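Local structure of phosphoribosylglycinamide synthetase (Anaerococcus prevotii, 4DIM) at residues A[236-239]-A[240-243]; A[242-245]-A[246-250]; A[379-383]-A[384-388]. The protein probably binds ATP and a metal ion and works as a ligase of the ATP-grasp fold, in the phosphoribosylglycinamide synthetase family. All blocks are in the same frame, centred on the assembly; numbering follows the deposited sequence.

Contact 1. Residues A[236-239]-A[240-243]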
loop_
_atom_site.group_PDB
_atom_site.type_symbol
_atom_site.label_atom_id
_atom_site.label_comp_id
_atom_site.label_asym_id
_atom_site.label_seq_id
_atom_site.Cartn_x
_atom_site.Cartn_y
_atom_site.Cartn_z
ATOM N N ASP A 236 -8.650 -14.335 16.903
ATOM C CA ASP A 236 -8.053 -13.127 17.492
ATOM C C ASP A 236 -6.529 -13.286 17.752
ATOM O O ASP A 236 -5.826 -12.281 17.791
ATOM C CB ASP A 236 -8.749 -12.742 18.806
ATOM C CG ASP A 236 -10.242 -12.423 18.764
ATOM O OD1 ASP A 236 -10.701 -11.836 17.764
ATOM O OD2 ASP A 236 -10.919 -12.635 19.794
ATOM N N ASP A 237 -6.021 -14.535 17.906
ATOM C CA ASP A 237 -4.610 -14.828 18.122
ATOM C C ASP A 237 -3.740 -14.403 16.912
ATOM O O ASP A 237 -2.607 -13.957 17.099
ATOM C CB ASP A 237 -4.433 -16.324 18.402
ATOM C CG ASP A 237 -3.010 -16.700 18.751
ATOM O OD1 ASP A 237 -2.504 -17.702 18.179
ATOM O OD2 ASP A 237 -2.365 -15.945 19.537
ATOM N N ILE A 238 -4.299 -14.492 15.691
ATOM C CA ILE A 238 -3.627 -14.078 14.460
ATOM C C ILE A 238 -3.609 -12.549 14.413
ATOM O O ILE A 238 -2.613 -11.944 14.021
ATOM C CB ILE A 238 -4.334 -14.695 13.199
ATOM C CG1 ILE A 238 -4.483 -16.218 13.308
ATOM C CG2 ILE A 238 -3.592 -14.338 11.912
ATOM C CD1 ILE A 238 -3.216 -16.977 13.762
ATOM N N ILE A 239 -4.697 -11.933 14.857
ATOM C CA ILE A 239 -4.818 -10.466 14.875
ATOM C C ILE A 239 -3.733 -9.878 15.820
ATOM O O ILE A 239 -3.109 -8.887 15.488
ATOM C CB ILE A 239 -6.260 -10.025 15.298
ATOM C CG1 ILE A 239 -7.346 -10.518 14.316
ATOM C CG2 ILE A 239 -6.357 -8.511 15.521
ATOM C CD1 ILE A 239 -7.405 -9.834 12.915
ATOM N N GLU A 240 -3.532 -10.492 16.981
ATOM C CA GLU A 240 -2.549 -10.041 17.976
ATOM C C GLU A 240 -1.139 -10.344 17.571
ATOM O O GLU A 240 -0.243 -9.567 17.881
ATOM C CB GLU A 240 -2.829 -10.684 19.324
ATOM C CG GLU A 240 -4.149 -10.247 19.942
ATOM C CD GLU A 240 -4.461 -8.755 19.990
ATOM O OE1 GLU A 240 -3.671 -7.988 20.596
ATOM O OE2 GLU A 240 -5.518 -8.359 19.437
ATOM N N LYS A 241 -0.928 -11.483 16.901
ATOM C CA LYS A 241 0.377 -11.829 16.351
ATOM C C LYS A 241 0.811 -10.801 15.279
ATOM O O LYS A 241 1.990 -10.517 15.180
ATOM C CB LYS A 241 0.348 -13.242 15.770
ATOM C CG LYS A 241 0.616 -14.323 16.795
ATOM C CD LYS A 241 0.343 -15.714 16.223
ATOM C CE LYS A 241 0.492 -16.818 17.252
ATOM N NZ LYS A 241 -0.206 -18.045 16.820
ATOM N N THR A 242 -0.138 -10.245 14.516
ATOM C CA THR A 242 0.097 -9.234 13.476
ATOM C C THR A 242 0.483 -7.894 14.145
ATOM O O THR A 242 1.447 -7.233 13.726
ATOM C CB THR A 242 -1.167 -9.125 12.563
ATOM O OG1 THR A 242 -1.320 -10.354 11.866
ATOM C CG2 THR A 242 -1.084 -8.035 11.538
ATOM N N LYS A 243 -0.256 -7.514 15.186
ATOM C CA LYS A 243 0.024 -6.325 15.987
ATOM C C LYS A 243 1.439 -6.402 16.563
ATOM O O LYS A 243 2.172 -5.415 16.557
ATOM C CB LYS A 243 -1.009 -6.179 17.150
ATOM C CG LYS A 243 -2.385 -5.642 16.709
ATOM C CD LYS A 243 -3.489 -5.703 17.734
ATOM C CE LYS A 243 -4.804 -5.246 17.123
ATOM N NZ LYS A 243 -5.930 -5.254 18.113
#
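The first turns of helix 236-253, inside the ATP-grasp region, are braced by an i to i+4 salt bridge between D237 and K241. K241 NZ lies 2.7 Å from D237 OD1, on the syn side of the carboxylate but 33° out of its plane. The torsions explain the reach: D237 sends CG anti to its own N (chi1 -175°), while the lysine chain runs extended past D237 O. An acidic residue suits the start of a helix, where a negative charge probably interacts favourably with the helix dipole. Replacing K241 by an alanine would probably leave the carboxylate of D237 without its cationic mate and the carbonyl of N269, a second acceptor of NZ, without this donor. On the buried side, T242 folds its hydroxyl back on the helix, and I238 O takes two bonds from opposite faces of its plane, from T242 OG1 at 3.0 Å and from T242 N. I239 CG2 rests against K243 CE at 4.0 Å, apolar carbon on aliphatic chain. The helix lies against the sheet: I238, K241 and T242 meet V271 of strand 270-277, T242 also reaches F196 of strand 194-203, and I239 and T242 touch P212 of strand 206-219.

Contact 2. Residues A[242-245]-A[246-250]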
loop_
_atom_site.group_PDB
_atom_site.type_symbol
_atom_site.label_atom_id
_atom_site.label_comp_id
_atom_site.label_asym_id
_atom_site.label_seq_id
_atom_site.Cartn_x
_atom_site.Cartn_y
_atom_site.Cartn_z
ATOM N N THR A 242 -0.138 -10.245 14.516
ATOM C CA THR A 242 0.097 -9.234 13.476
ATOM C C THR A 242 0.483 -7.894 14.145
ATOM O O THR A 242 1.447 -7.233 13.726
ATOM C CB THR A 242 -1.167 -9.125 12.563
ATOM O OG1 THR A 242 -1.320 -10.354 11.866
ATOM C CG2 THR A 242 -1.084 -8.035 11.538
ATOM N N LYS A 243 -0.256 -7.514 15.186
ATOM C CA LYS A 243 0.024 -6.325 15.987
ATOM C C LYS A 243 1.439 -6.402 16.563
ATOM O O LYS A 243 2.172 -5.415 16.557
ATOM C CB LYS A 243 -1.009 -6.179 17.150
ATOM C CG LYS A 243 -2.385 -5.642 16.709
ATOM C CD LYS A 243 -3.489 -5.703 17.734
ATOM C CE LYS A 243 -4.804 -5.246 17.123
ATOM N NZ LYS A 243 -5.930 -5.254 18.113
ATOM N N THR A 244 1.836 -7.598 16.997
ATOM C CA THR A 244 3.146 -7.808 17.552
ATOM C C THR A 244 4.236 -7.627 16.506
ATOM O O THR A 244 5.204 -6.914 16.786
ATOM C CB THR A 244 3.240 -9.189 18.194
ATOM O OG1 THR A 244 2.429 -9.187 19.380
ATOM C CG2 THR A 244 4.685 -9.568 18.551
ATOM N N GLU A 245 4.135 -8.311 15.342
ATOM C CA GLU A 245 5.200 -8.230 14.335
ATOM C C GLU A 245 5.262 -6.855 13.704
ATOM O O GLU A 245 6.363 -6.380 13.442
ATOM C CB GLU A 245 5.045 -9.287 13.231
ATOM C CG GLU A 245 5.213 -10.733 13.647
ATOM C CD GLU A 245 6.361 -11.055 14.587
ATOM O OE1 GLU A 245 7.517 -11.035 14.116
ATOM O OE2 GLU A 245 6.110 -11.367 15.775
ATOM N N VAL A 246 4.109 -6.216 13.437
ATOM C CA VAL A 246 4.141 -4.893 12.831
ATOM C C VAL A 246 4.821 -3.895 13.788
ATOM O O VAL A 246 5.686 -3.153 13.356
ATOM C CB VAL A 246 2.725 -4.437 12.417
ATOM C CG1 VAL A 246 2.687 -2.944 12.091
ATOM C CG2 VAL A 246 2.213 -5.276 11.240
ATOM N N LYS A 247 4.457 -3.893 15.082
ATOM C CA LYS A 247 5.105 -2.995 16.069
ATOM C C LYS A 247 6.628 -3.240 16.145
ATOM O O LYS A 247 7.402 -2.276 16.228
ATOM C CB LYS A 247 4.484 -3.154 17.457
ATOM C CG LYS A 247 3.133 -2.448 17.604
ATOM C CD LYS A 247 2.568 -2.584 19.057
ATOM C CE LYS A 247 1.174 -2.006 19.245
ATOM N NZ LYS A 247 0.091 -2.935 18.772
ATOM N N LYS A 248 7.046 -4.522 16.089
ATOM C CA LYS A 248 8.454 -4.875 16.085
ATOM C C LYS A 248 9.166 -4.354 14.842
ATOM O O LYS A 248 10.292 -3.858 14.938
ATOM C CB LYS A 248 8.631 -6.395 16.151
ATOM C CG LYS A 248 8.467 -6.984 17.502
ATOM C CD LYS A 248 8.242 -8.473 17.463
ATOM C CE LYS A 248 9.448 -9.224 17.029
ATOM N NZ LYS A 248 9.227 -10.681 17.095
ATOM N N ALA A 249 8.534 -4.515 13.670
ATOM C CA ALA A 249 9.076 -4.100 12.359
ATOM C C ALA A 249 9.211 -2.614 12.255
ATOM O O ALA A 249 10.185 -2.104 11.715
ATOM C CB ALA A 249 8.165 -4.571 11.276
ATOM N N ILE A 250 8.204 -1.910 12.728
ATOM C CA ILE A 250 8.216 -0.457 12.727
ATOM C C ILE A 250 9.443 0.024 13.435
ATOM O O ILE A 250 10.143 0.894 12.920
ATOM C CB ILE A 250 6.912 0.093 13.367
ATOM C CG1 ILE A 250 5.751 -0.007 12.325
ATOM C CG2 ILE A 250 7.095 1.525 13.846
ATOM C CD1 ILE A 250 4.409 0.029 12.910
#
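E245 and K248 pair on helix 236-253, an amphipathic helix that packs on the large antiparallel sheet of the ATP-grasp region. The charged contact is loose: K248 NZ stands 3.5 Å from E245 OE1 and equally far from E245 OE2, a weak salt bridge shared between both oxygens. The two side chains run alongside each other and point the same way, the lysine bending at chi3 (69°), which places its ammonium between the two oxygens, near the carboxylate plane. Each has a stronger partner in the loop after helix 110-120: E245 OE1 accepts from N123 N, and K248 NZ donates to N121 O. A long acid and a long base suit positions from which the helix reaches that loop.

Apolar contacts face the sheet. V246 meets A200 and V210, A249 meets I273 and L276, and I250 meets V202 and V207, small or branched residues that fit close to the strands. T242 CG2 lies 4.3 Å from V246 CG2 on this same face. Among the more exposed residues, T244 CG2 touches K248 CD at 3.9 Å, methyl against methylene.

Backbone i to i+4 bonds carry the rest. The straightest is V246 N to T242 O, 2.9 Å long with an N-H...O angle of 167°.

Contact 3. Residues A[379-383]-A[384-388]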
loop_
_atom_site.group_PDB
_atom_site.type_symbol
_atom_site.label_atom_id
_atom_site.label_comp_id
_atom_site.label_asym_id
_atom_site.label_seq_id
_atom_site.Cartn_x
_atom_site.Cartn_y
_atom_site.Cartn_z
ATOM N N VAL A 379 -18.626 -0.005 0.561
ATOM C CA VAL A 379 -19.771 -0.218 1.437
ATOM C C VAL A 379 -19.269 -0.499 2.859
ATOM O O VAL A 379 -18.100 -0.864 3.048
ATOM C CB VAL A 379 -20.703 -1.315 0.950
ATOM C CG1 VAL A 379 -21.178 -1.009 -0.470
ATOM C CG2 VAL A 379 -20.042 -2.686 1.024
ATOM N N LYS A 380 -20.164 -0.229 3.837
ATOM C CA LYS A 380 -20.000 -0.454 5.272
ATOM C C LYS A 380 -21.294 -1.099 5.787
ATOM O O LYS A 380 -22.356 -0.790 5.255
ATOM C CB LYS A 380 -19.674 0.870 6.032
ATOM C CG LYS A 380 -20.757 1.955 5.989
ATOM C CD LYS A 380 -20.341 3.145 6.839
ATOM C CE LYS A 380 -21.215 4.371 6.758
ATOM N NZ LYS A 380 -22.648 4.106 7.099
ATOM N N GLU A 381 -21.226 -1.963 6.818
ATOM C CA GLU A 381 -22.407 -2.665 7.372
ATOM C C GLU A 381 -21.974 -3.409 8.684
ATOM O O GLU A 381 -20.803 -3.356 9.009
ATOM C CB GLU A 381 -22.962 -3.619 6.287
ATOM C CG GLU A 381 -24.281 -4.311 6.561
ATOM C CD GLU A 381 -25.494 -3.607 7.129
ATOM O OE1 GLU A 381 -26.440 -3.347 6.348
ATOM O OE2 GLU A 381 -25.599 -3.564 8.378
ATOM N N GLU A 382 -22.885 -4.013 9.474
ATOM C CA GLU A 382 -22.504 -4.689 10.739
ATOM C C GLU A 382 -21.484 -5.815 10.543
ATOM O O GLU A 382 -20.624 -6.023 11.403
ATOM C CB GLU A 382 -23.731 -5.281 11.463
ATOM C CG GLU A 382 -24.537 -4.286 12.276
ATOM C CD GLU A 382 -25.657 -4.898 13.108
ATOM O OE1 GLU A 382 -25.846 -6.135 13.039
ATOM O OE2 GLU A 382 -26.354 -4.138 13.822
ATOM N N THR A 383 -21.606 -6.545 9.423
ATOM C CA THR A 383 -20.757 -7.685 9.096
ATOM C C THR A 383 -20.286 -7.660 7.659
ATOM O O THR A 383 -20.881 -7.004 6.824
ATOM C CB THR A 383 -21.536 -8.979 9.329
ATOM O OG1 THR A 383 -22.554 -9.122 8.333
ATOM C CG2 THR A 383 -22.157 -9.026 10.681
ATOM N N LEU A 384 -19.262 -8.448 7.370
ATOM C CA LEU A 384 -18.731 -8.619 6.027
ATOM C C LEU A 384 -19.714 -9.410 5.108
ATOM O O LEU A 384 -19.749 -9.139 3.912
ATOM C CB LEU A 384 -17.353 -9.314 6.076
ATOM C CG LEU A 384 -16.637 -9.503 4.725
ATOM C CD1 LEU A 384 -16.441 -8.168 4.017
ATOM C CD2 LEU A 384 -15.357 -10.250 4.900
ATOM N N ASP A 385 -20.526 -10.336 5.644
ATOM C CA ASP A 385 -21.521 -11.069 4.804
ATOM C C ASP A 385 -22.628 -10.112 4.304
ATOM O O ASP A 385 -22.992 -10.150 3.121
ATOM C CB ASP A 385 -22.133 -12.253 5.541
ATOM C CG ASP A 385 -21.093 -13.263 5.994
ATOM O OD1 ASP A 385 -20.131 -12.854 6.717
ATOM O OD2 ASP A 385 -21.230 -14.459 5.640
ATOM N N LYS A 386 -23.074 -9.183 5.181
ATOM C CA LYS A 386 -24.058 -8.154 4.801
ATOM C C LYS A 386 -23.430 -7.160 3.793
ATOM O O LYS A 386 -24.119 -6.749 2.861
ATOM C CB LYS A 386 -24.602 -7.416 6.034
ATOM C CG LYS A 386 -25.388 -8.266 7.024
ATOM C CD LYS A 386 -25.503 -7.604 8.406
ATOM C CE LYS A 386 -26.432 -8.403 9.310
ATOM N NZ LYS A 386 -26.590 -7.819 10.676
ATOM N N CYS A 387 -22.118 -6.847 3.936
ATOM C CA CYS A 387 -21.360 -6.017 2.989
ATOM C C CYS A 387 -21.367 -6.644 1.620
ATOM O O CYS A 387 -21.642 -5.962 0.642
ATOM C CB CYS A 387 -19.912 -5.822 3.449
ATOM S SG CYS A 387 -19.689 -4.655 4.804
ATOM N N LYS A 388 -20.928 -7.915 1.545
ATOM C CA LYS A 388 -20.842 -8.674 0.288
ATOM C C LYS A 388 -22.195 -8.761 -0.429
ATOM O O LYS A 388 -22.236 -8.599 -1.650
ATOM C CB LYS A 388 -20.329 -10.089 0.532
ATOM C CG LYS A 388 -18.857 -10.178 0.899
ATOM C CD LYS A 388 -18.601 -11.573 1.469
ATOM C CE LYS A 388 -17.163 -11.948 1.747
ATOM N NZ LYS A 388 -17.071 -12.983 2.821
#
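A strand-turn-helix junction, closed by a threonine N-cap, joins strand 375-381 to helix 384-395. T383 is the cap: its OG1 accepts from K386 N at 3.2 Å, in a nearly straight bond (164°). Threonine suits this place because its short hydroxyl can turn back to an amide N-H of the first turn, which has no earlier helical carbonyl to bond. Here chi1 of 71° sets OG1 between the backbone N and the carbonyl carbon, facing into the helix end. The carbonyl of the same residue takes C387 N at 3.1 Å and begins the regular helical bonding.

Charged groups line the outer side. K386 stretches out fully extended, alongside E382 and pointing the same way, until its NZ forms a salt bridge of 3.0 Å with E382 OE1. An acid suits position 382 because it meets this ammonium. E381 turns its carboxylate onto the backbone of the turn, OE2 accepting from E382 N through its anti lone pair, which fixes the rotation of the carboxylate and satisfies that N-H.

Beneath the turn, strand and helix run at 140° to each other. C387 is small enough to sit close to the strand, and it also touches A323 and L325 of the neighbouring strand 323-329. Its SG lies 3.7 Å from E381 CB, while V379 CG2 reaches C387 CB at 4.0 Å.

Contacts 1 and 2 are successive parts of one helix, 236-253, with centres 10 Å apart; they share T242 and K243, and contact 2 begins where contact 1 ends. Both belong to the ATP-grasp region. Contact 3 comes much later in the chain, where strand 375-381 passes into helix 384-395, with its centre 22 Å from that of contact 1 and 28 Å from that of contact 2. None of its atoms touches either. The common element is the eight-stranded antiparallel sheet: helix 236-253 covers strands 194-203, 206-219 and 270-277, whereas contact 3 builds on strands 323-329 and 375-381, so the three contacts are joined through one sheet, at different strands.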